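Local coordinates for protein ribonuclease-like 3 (Danio rerio, PDB 2VQ9) that cleaves RNA as a secreted, angiogenic ribonuclease of the pancreatic family and kills bacteria independently of that activity, Gram-negative ones most strongly, at residues A[53-58]-A[114-119]; A[70-75]-A[140-145]. All blocks are in the same frame, centred on the assembly; numbering follows the deposited sequence. Where two conformers were deposited one is given.

Contact 1: A[53-58]-A[114-119]; sequences QRRITR and ERHPNC. Unlike the reference sequence in segment 53-58: Arg-55 (reference Gly).
The imidazole of His-116 slots in beside the chain of Arg-55, Ile-56 and Thr-57. On one face lies Arg-55 CA, 4.3 Å from the ring plane of His-116, over its margin rather than its centre; on the opposite face lies Cys-119 SG, from the histidine's own loop, 3.3 Å from the plane and also near the margin. In the ring plane, at the edge, His-116 NE2 donates to Ile-56 O over 2.7 Å, with an N-H...O angle of 157°. The ring is thus met in its plane, but the carbonyl is not: NE2 sits 49° out of the Ile-56 carbonyl plane, off the lone pairs. Beside this bond, Thr-57 CG2 comes up to the same edge, 3.9 Å from His-116 CD2, the two side chains crossing at about a right angle. The Thr-57 hydroxyl is engaged by Phe-59 O, while CG2, standing anti to the carbonyl carbon, is the branch that meets the ring. The aliphatic part of Arg-55 adds a looser touch, CG to His-116 CD2 at 4.4 Å. Arg-55 has positive phi and ends helix 47-53 in a Schellman motif, after which the Ile-56 carbonyl meets the histidine. The other loop links strands 103-112 and 120-135 and turns tightly, with Asn-118 N bonded to Arg-115 O at 2.8 Å; the cis peptide before Pro-117 makes it a type VI turn, as at the corresponding turn of bovine ribonuclease A. The disulfide of Cys-119 with Cys-65 ties this loop to the chain just before strand 68-72. The Ile-56 side chain turns from the histidine and packs on Met-51 and Lys-66.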
ATOM      1  N   GLN A  53      -0.329 -14.917   1.251  1.00 19.96           N
ATOM      2  CA  GLN A  53       1.075 -15.285   1.057  1.00 21.43           C
ATOM      3  C   GLN A  53       2.013 -14.317   1.780  1.00 20.97           C
ATOM      4  O   GLN A  53       2.979 -14.745   2.467  1.00 20.35           O
ATOM      5  CB  GLN A  53       1.360 -15.327  -0.442  1.00 22.26           C
ATOM      6  CG  GLN A  53       2.529 -16.186  -0.842  1.00 26.92           C
ATOM      7  CD  GLN A  53       2.402 -16.635  -2.287  1.00 28.71           C
ATOM      8  OE1 GLN A  53       2.084 -17.798  -2.573  1.00 33.88           O
ATOM      9  NE2 GLN A  53       2.573 -15.707  -3.195  1.00 30.05           N
ATOM     10  N   ARG A  54       1.703 -13.014   1.702  1.00 20.09           N
ATOM     11  CA  ARG A  54       2.485 -12.004   2.426  1.00 20.07           C
ATOM     12  C   ARG A  54       2.127 -11.903   3.882  1.00 21.25           C
ATOM     13  O   ARG A  54       2.781 -11.180   4.630  1.00 22.48           O
ATOM     14  CB  ARG A  54       2.385 -10.622   1.762  1.00 20.56           C
ATOM     15  CG  ARG A  54       2.897 -10.612   0.327  1.00 16.58           C
ATOM     16  CD  ARG A  54       2.871  -9.200  -0.239  1.00 19.16           C
ATOM     17  NE  ARG A  54       3.467  -9.141  -1.577  1.00 15.16           N
ATOM     18  CZ  ARG A  54       3.820  -8.006  -2.164  1.00 20.50           C
ATOM     19  NH1 ARG A  54       3.593  -6.846  -1.535  1.00 18.58           N
ATOM     20  NH2 ARG A  54       4.385  -8.016  -3.382  1.00 16.19           N
ATOM     21  N   ARG A  55       1.110 -12.651   4.290  1.00 21.12           N
ATOM     22  CA  ARG A  55       0.614 -12.662   5.679  1.00 23.40           C
ATOM     23  C   ARG A  55       0.323 -11.251   6.215  1.00 22.96           C
ATOM     24  O   ARG A  55       0.831 -10.820   7.272  1.00 24.29           O
ATOM     25  CB  ARG A  55       1.551 -13.465   6.607  1.00 23.26           C
ATOM     26  CG  ARG A  55       0.843 -14.076   7.823  1.00 27.10           C
ATOM     27  CD  ARG A  55       1.819 -14.854   8.713  1.00 27.34           C
ATOM     28  NE  ARG A  55       1.185 -15.398   9.942  1.00 29.87           N
ATOM     29  CZ  ARG A  55       1.079 -14.730  11.085  1.00 30.78           C
ATOM     30  NH1 ARG A  55       1.533 -13.488  11.157  1.00 32.11           N
ATOM     31  NH2 ARG A  55       0.512 -15.290  12.166  1.00 31.90           N
ATOM     32  N   ILE A  56      -0.469 -10.511   5.460  1.00 21.83           N
ATOM     33  CA  ILE A  56      -0.788  -9.132   5.837  1.00 21.25           C
ATOM     34  C   ILE A  56      -1.909  -9.177   6.860  1.00 22.01           C
ATOM     35  O   ILE A  56      -2.952  -9.765   6.609  1.00 22.31           O
ATOM     36  CB  ILE A  56      -1.151  -8.287   4.594  1.00 21.39           C
ATOM     37  CG1 ILE A  56       0.122  -8.142   3.724  1.00 18.44           C
ATOM     38  CG2 ILE A  56      -1.706  -6.916   5.027  1.00 20.18           C
ATOM     39  CD1 ILE A  56      -0.142  -7.791   2.212  1.00 18.60           C
ATOM     40  N   THR A  57      -1.667  -8.575   8.025  1.00 22.25           N
ATOM     41  CA  THR A  57      -2.534  -8.740   9.184  1.00 22.21           C
ATOM     42  C   THR A  57      -3.032  -7.422   9.759  1.00 23.35           C
ATOM     43  O   THR A  57      -2.450  -6.360   9.509  1.00 22.76           O
ATOM     44  CB  THR A  57      -1.811  -9.515  10.335  1.00 22.30           C
ATOM     45  OG1 THR A  57      -0.588  -8.840  10.668  1.00 21.14           O
ATOM     46  CG2 THR A  57      -1.518 -10.947   9.925  1.00 22.26           C
ATOM     47  N   ARG A  58      -4.096  -7.512  10.549  1.00 24.54           N
ATOM     48  CA  ARG A  58      -4.696  -6.368  11.221  1.00 27.31           C
ATOM     49  C   ARG A  58      -3.733  -5.687  12.197  1.00 28.09           C
ATOM     50  O   ARG A  58      -3.584  -4.452  12.191  1.00 27.98           O
ATOM     51  CB  ARG A  58      -5.966  -6.822  11.954  1.00 27.94           C
ATOM     52  CG  ARG A  58      -6.840  -5.687  12.436  1.00 30.63           C
ATOM     53  CD  ARG A  58      -8.165  -6.216  12.905  1.00 34.28           C
ATOM     54  NE  ARG A  58      -8.998  -5.154  13.470  1.00 39.43           N
ATOM     55  CZ  ARG A  58     -10.315  -5.251  13.661  1.00 42.77           C
ATOM     56  NH1 ARG A  58     -10.969  -6.356  13.299  1.00 43.57           N
ATOM     57  NH2 ARG A  58     -10.991  -4.228  14.183  1.00 43.46           N
ATOM     58  N   GLU A 114     -11.839 -14.195   9.418  1.00 21.87           N
ATOM     59  CA  GLU A 114     -11.329 -13.473  10.572  1.00 22.46           C
ATOM     60  C   GLU A 114      -9.830 -13.681  10.720  1.00 21.13           C
ATOM     61  O   GLU A 114      -9.134 -12.800  11.205  1.00 19.66           O
ATOM     62  CB  GLU A 114     -12.003 -13.933  11.859  1.00 24.23           C
ATOM     63  CG  GLU A 114     -13.486 -13.607  11.891  1.00 30.63           C
ATOM     64  CD  GLU A 114     -13.909 -13.165  13.247  1.00 39.05           C
ATOM     65  OE1 GLU A 114     -13.706 -13.938  14.235  1.00 41.76           O
ATOM     66  OE2 GLU A 114     -14.407 -12.016  13.319  1.00 40.36           O
ATOM     67  N   ARG A 115      -9.350 -14.859  10.330  1.00 20.05           N
ATOM     68  CA  ARG A 115      -7.914 -15.136  10.437  1.00 20.37           C
ATOM     69  C   ARG A 115      -7.390 -15.811   9.170  1.00 20.02           C
ATOM     70  O   ARG A 115      -8.141 -16.518   8.475  1.00 19.84           O
ATOM     71  CB  ARG A 115      -7.622 -15.999  11.683  1.00 19.58           C
ATOM     72  CG  ARG A 115      -7.788 -15.274  13.030  1.00 21.59           C
ATOM     73  CD  ARG A 115      -7.642 -16.223  14.243  1.00 25.70           C
ATOM     74  NE  ARG A 115      -7.977 -15.519  15.484  1.00 30.47           N
ATOM     75  CZ  ARG A 115      -9.153 -15.628  16.099  1.00 32.49           C
ATOM     76  NH1 ARG A 115     -10.081 -16.456  15.628  1.00 36.98           N
ATOM     77  NH2 ARG A 115      -9.392 -14.944  17.211  1.00 38.60           N
ATOM     78  N   HIS A 116      -6.103 -15.614   8.858  1.00 20.30           N
ATOM     79  CA  HIS A 116      -5.509 -16.388   7.760  1.00 20.79           C
ATOM     80  C   HIS A 116      -5.620 -17.867   8.138  1.00 20.79           C
ATOM     81  O   HIS A 116      -5.522 -18.208   9.313  1.00 21.10           O
ATOM     82  CB  HIS A 116      -4.042 -15.983   7.539  1.00 21.47           C
ATOM     83  CG  HIS A 116      -3.883 -14.576   7.058  1.00 21.70           C
ATOM     84  ND1 HIS A 116      -4.171 -14.201   5.768  1.00 22.31           N
ATOM     85  CD2 HIS A 116      -3.490 -13.451   7.699  1.00 21.83           C
ATOM     86  CE1 HIS A 116      -3.954 -12.903   5.628  1.00 22.55           C
ATOM     87  NE2 HIS A 116      -3.556 -12.424   6.791  1.00 22.40           N
ATOM     88  N   PRO A 117      -5.816 -18.759   7.157  1.00 21.64           N
ATOM     89  CA  PRO A 117      -5.816 -18.570   5.710  1.00 21.59           C
ATOM     90  C   PRO A 117      -7.203 -18.326   5.130  1.00 21.73           C
ATOM     91  O   PRO A 117      -7.441 -18.607   3.952  1.00 21.82           O
ATOM     92  CB  PRO A 117      -5.221 -19.890   5.197  1.00 22.07           C
ATOM     93  CG  PRO A 117      -5.703 -20.922   6.224  1.00 22.41           C
ATOM     94  CD  PRO A 117      -5.920 -20.193   7.529  1.00 22.29           C
ATOM     95  N   ASN A 118      -8.112 -17.786   5.943  1.00 21.53           N
ATOM     96  CA  ASN A 118      -9.504 -17.628   5.510  1.00 21.87           C
ATOM     97  C   ASN A 118      -9.907 -16.226   5.080  1.00 21.17           C
ATOM     98  O   ASN A 118     -11.108 -15.958   4.923  1.00 20.89           O
ATOM     99  CB  ASN A 118     -10.456 -18.130   6.607  1.00 22.31           C
ATOM    100  CG  ASN A 118     -10.042 -19.473   7.143  1.00 23.02           C
ATOM    101  OD1 ASN A 118      -9.805 -20.428   6.364  1.00 23.26           O
ATOM    102  ND2 ASN A 118      -9.916 -19.565   8.457  1.00 20.71           N
ATOM    103  N   CYS A 119      -8.926 -15.337   4.888  1.00 19.98           N
ATOM    104  CA  CYS A 119      -9.222 -13.946   4.509  1.00 19.56           C
ATOM    105  C   CYS A 119      -9.639 -13.871   3.033  1.00 19.69           C
ATOM    106  O   CYS A 119      -8.893 -14.302   2.135  1.00 19.08           O
ATOM    107  CB  CYS A 119      -8.027 -13.006   4.799  1.00 17.85           C
ATOM    108  SG  CYS A 119      -7.317 -13.218   6.418  1.00 19.90           S
TER

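Contact 2: A[70-75]-A[140-145]; sequences TFIQAN and AHYERG. Unlike the reference sequence in segment 140-145: Ala-140 (reference Thr), Arg-144 (reference Lys).
Thr-70 opens the contact by setting its CB and methyl against the ring of Tyr-142, CG2 lying 3.7 Å from both CE2 and CZ of that ring. The two side chains cross at about a right angle, and the methyl meets the ring obliquely. With CG2 anti to the backbone N of Thr-70, OG1 is left facing Thr-107, in a weak hydrogen bond. Phe-71 points the other way, into the packing against helix 47-53. Ile-72 returns to the tyrosine: its CD1 reaches Tyr-142 CD1 at 3.9 Å, and CG1 approaches CE1 at 4.1 Å. Both methyls lie on the same side of the ring plane, the threonine by the CD2-CE2 bond and the isoleucine by the CD1-CE1 bond; Arg-144 N lies over the other face, near its rim. Tyr-142 projects to them because its CG is anti to its backbone N (chi1 -177°). The strands do not pair with each other; side chains bridge them, next to His-37, whose ring meets that of Tyr-142 and whose ND1 bonds to Thr-70 O. This packing lies in the active-site region of the pancreatic ribonuclease fold, with substrate-binding Thr-70, proton acceptor His-37 and, adjoining Tyr-142 in sequence, proton donor His-141.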
ATOM      1  N   THR A  70      -4.340  -1.499   0.578  1.00 14.56           N
ATOM      2  CA  THR A  70      -4.171  -0.998  -0.776  1.00 15.65           C
ATOM      3  C   THR A  70      -2.806  -1.395  -1.324  1.00 16.02           C
ATOM      4  O   THR A  70      -1.787  -1.171  -0.660  1.00 16.52           O
ATOM      5  CB  THR A  70      -4.291   0.549  -0.788  1.00 16.33           C
ATOM      6  OG1 THR A  70      -5.584   0.916  -0.278  1.00 17.56           O
ATOM      7  CG2 THR A  70      -4.124   1.118  -2.221  1.00 14.61           C
ATOM      8  N   PHE A  71      -2.805  -1.990  -2.518  1.00 15.54           N
ATOM      9  CA  PHE A  71      -1.562  -2.266  -3.247  1.00 15.94           C
ATOM     10  C   PHE A  71      -1.351  -1.293  -4.381  1.00 16.79           C
ATOM     11  O   PHE A  71      -2.246  -1.075  -5.211  1.00 16.40           O
ATOM     12  CB  PHE A  71      -1.542  -3.680  -3.829  1.00 16.27           C
ATOM     13  CG  PHE A  71      -1.514  -4.757  -2.800  1.00 16.81           C
ATOM     14  CD1 PHE A  71      -0.342  -5.059  -2.128  1.00 16.26           C
ATOM     15  CD2 PHE A  71      -2.685  -5.472  -2.491  1.00 16.46           C
ATOM     16  CE1 PHE A  71      -0.300  -6.067  -1.151  1.00 17.46           C
ATOM     17  CE2 PHE A  71      -2.667  -6.505  -1.517  1.00 16.94           C
ATOM     18  CZ  PHE A  71      -1.447  -6.783  -0.833  1.00 16.75           C
ATOM     19  N   ILE A  72      -0.152  -0.717  -4.428  1.00 16.31           N
ATOM     20  CA  ILE A  72       0.206   0.107  -5.568  1.00 17.62           C
ATOM     21  C   ILE A  72       0.738  -0.834  -6.647  1.00 18.39           C
ATOM     22  O   ILE A  72       1.631  -1.652  -6.379  1.00 18.50           O
ATOM     23  CB  ILE A  72       1.281   1.085  -5.201  1.00 17.33           C
ATOM     24  CG1 ILE A  72       0.807   1.950  -4.018  1.00 17.63           C
ATOM     25  CG2 ILE A  72       1.645   1.935  -6.433  1.00 17.51           C
ATOM     26  CD1 ILE A  72       1.980   2.613  -3.260  1.00 18.87           C
ATOM     27  N   GLN A  73       0.191  -0.702  -7.849  1.00 19.47           N
ATOM     28  CA  GLN A  73       0.561  -1.556  -8.988  1.00 20.66           C
ATOM     29  C   GLN A  73       1.802  -0.969  -9.666  1.00 21.15           C
ATOM     30  O   GLN A  73       1.717  -0.401 -10.757  1.00 21.61           O
ATOM     31  CB  GLN A  73      -0.603  -1.614  -9.962  1.00 20.99           C
ATOM     32  CG  GLN A  73      -0.587  -2.803 -10.918  1.00 21.36           C
ATOM     33  CD  GLN A  73      -1.700  -2.720 -11.902  1.00 22.70           C
ATOM     34  OE1 GLN A  73      -1.731  -1.838 -12.769  1.00 22.59           O
ATOM     35  NE2 GLN A  73      -2.635  -3.630 -11.790  1.00 25.06           N
ATOM     36  N   ALA A  74       2.942  -1.114  -9.003  1.00 21.23           N
ATOM     37  CA  ALA A  74       4.250  -0.616  -9.467  1.00 21.62           C
ATOM     38  C   ALA A  74       5.365  -1.357  -8.726  1.00 22.34           C
ATOM     39  O   ALA A  74       5.098  -2.096  -7.755  1.00 21.34           O
ATOM     40  CB  ALA A  74       4.372   0.919  -9.204  1.00 21.03           C
ATOM     41  N   ASN A  75       6.612  -1.159  -9.180  1.00 23.24           N
ATOM     42  CA  ASN A  75       7.774  -1.748  -8.519  1.00 25.32           C
ATOM     43  C   ASN A  75       8.303  -0.839  -7.397  1.00 24.65           C
ATOM     44  O   ASN A  75       8.001   0.344  -7.370  1.00 24.71           O
ATOM     45  CB  ASN A  75       8.823  -2.237  -9.579  1.00 26.55           C
ATOM     46  CG  ASN A  75      10.141  -1.411  -9.635  1.00 29.82           C
ATOM     47  OD1 ASN A  75      10.268  -0.332  -9.069  1.00 33.40           O
ATOM     48  ND2 ASN A  75      11.135  -1.956 -10.358  1.00 33.33           N
ATOM     49  N   ALA A 140       7.537   4.843   4.066  1.00 27.05           N
ATOM     50  CA  ALA A 140       7.290   4.157   5.320  1.00 26.35           C
ATOM     51  C   ALA A 140       5.830   3.779   5.547  1.00 26.36           C
ATOM     52  O   ALA A 140       5.562   2.833   6.266  1.00 25.43           O
ATOM     53  CB  ALA A 140       7.794   5.007   6.483  1.00 27.24           C
ATOM     54  N   HIS A 141       4.893   4.531   4.957  1.00 26.14           N
ATOM     55  CA  HIS A 141       3.462   4.362   5.202  1.00 26.08           C
ATOM     56  C   HIS A 141       2.686   4.803   3.977  1.00 25.03           C
ATOM     57  O   HIS A 141       3.066   5.773   3.315  1.00 24.60           O
ATOM     58  CB  HIS A 141       3.040   5.226   6.410  1.00 27.00           C
ATOM     59  CG  HIS A 141       1.565   5.288   6.656  0.50 27.70           C
ATOM     60  ND1 HIS A 141       0.831   4.199   7.080  0.50 29.62           N
ATOM     61  CD2 HIS A 141       0.694   6.322   6.585  0.50 28.60           C
ATOM     62  CE1 HIS A 141      -0.431   4.554   7.237  0.50 29.42           C
ATOM     63  NE2 HIS A 141      -0.543   5.835   6.934  0.50 29.52           N
ATOM     64  N   TYR A 142       1.618   4.070   3.670  1.00 23.76           N
ATOM     65  CA  TYR A 142       0.660   4.483   2.645  1.00 24.16           C
ATOM     66  C   TYR A 142      -0.454   5.239   3.364  1.00 24.51           C
ATOM     67  O   TYR A 142      -1.221   4.671   4.145  1.00 23.34           O
ATOM     68  CB  TYR A 142       0.099   3.290   1.847  1.00 23.08           C
ATOM     69  CG  TYR A 142      -0.841   3.685   0.717  1.00 21.34           C
ATOM     70  CD1 TYR A 142      -0.343   4.102  -0.518  1.00 20.64           C
ATOM     71  CD2 TYR A 142      -2.225   3.624   0.875  1.00 19.50           C
ATOM     72  CE1 TYR A 142      -1.197   4.477  -1.556  1.00 19.98           C
ATOM     73  CE2 TYR A 142      -3.095   3.998  -0.170  1.00 18.88           C
ATOM     74  CZ  TYR A 142      -2.564   4.415  -1.382  1.00 18.91           C
ATOM     75  OH  TYR A 142      -3.384   4.799  -2.410  1.00 20.59           O
ATOM     76  N   GLU A 143      -0.519   6.532   3.098  1.00 25.99           N
ATOM     77  CA  GLU A 143      -1.452   7.387   3.823  1.00 28.37           C
ATOM     78  C   GLU A 143      -2.798   7.291   3.128  1.00 28.76           C
ATOM     79  O   GLU A 143      -3.813   6.921   3.748  1.00 29.66           O
ATOM     80  CB  GLU A 143      -0.910   8.814   3.890  1.00 28.80           C
ATOM     81  CG  GLU A 143      -1.866   9.856   4.524  1.00 34.36           C
ATOM     82  CD  GLU A 143      -2.032   9.705   6.027  1.00 38.98           C
ATOM     83  OE1 GLU A 143      -1.143   9.117   6.681  1.00 41.46           O
ATOM     84  OE2 GLU A 143      -3.060  10.203   6.565  1.00 43.41           O
ATOM     85  N   ARG A 144      -2.808   7.591   1.831  1.00 28.53           N
ATOM     86  CA  ARG A 144      -4.030   7.558   1.057  1.00 29.33           C
ATOM     87  C   ARG A 144      -3.755   7.724  -0.431  1.00 29.25           C
ATOM     88  O   ARG A 144      -2.615   7.990  -0.848  1.00 29.24           O
ATOM     89  CB  ARG A 144      -5.012   8.640   1.542  1.00 29.50           C
ATOM     90  CG  ARG A 144      -4.610  10.054   1.198  1.00 31.93           C
ATOM     91  CD  ARG A 144      -5.653  11.018   1.767  1.00 35.19           C
ATOM     92  NE  ARG A 144      -5.463  12.363   1.237  1.00 38.53           N
ATOM     93  CZ  ARG A 144      -4.572  13.242   1.698  1.00 40.42           C
ATOM     94  NH1 ARG A 144      -3.775  12.926   2.727  1.00 40.80           N
ATOM     95  NH2 ARG A 144      -4.484  14.443   1.133  1.00 39.96           N
ATOM     96  N   GLY A 145      -4.806   7.561  -1.232  1.00 29.02           N
ATOM     97  CA  GLY A 145      -4.721   7.878  -2.643  1.00 29.89           C
ATOM     98  C   GLY A 145      -5.817   8.861  -2.929  1.00 30.68           C
ATOM     99  O   GLY A 145      -6.950   8.697  -2.449  1.00 30.36           O
TER

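How the contacts relate
The contacts interlock along the chain in the order 53-58, 70-75, 114-119, 140-145, their centres about 19 Å apart. Contact 2 lies near the middle of the molecule, contact 1 toward its periphery, between loops. Both belong to one antiparallel system: strand 68-72, carrying the first half of contact 2, pairs with strand 103-112, which runs into the loop of contact 1; that loop leads into strand 120-135, the partner of strand 138-146. They also touch directly, Ile-56 CD1 packing 3.5 Å from Phe-71 CZ. Phe-71, turned from Tyr-142, also packs on helix 47-53, so the substrate-binding strand 68-72 is backed by the same apolar core that takes in the Ile-56 side chain.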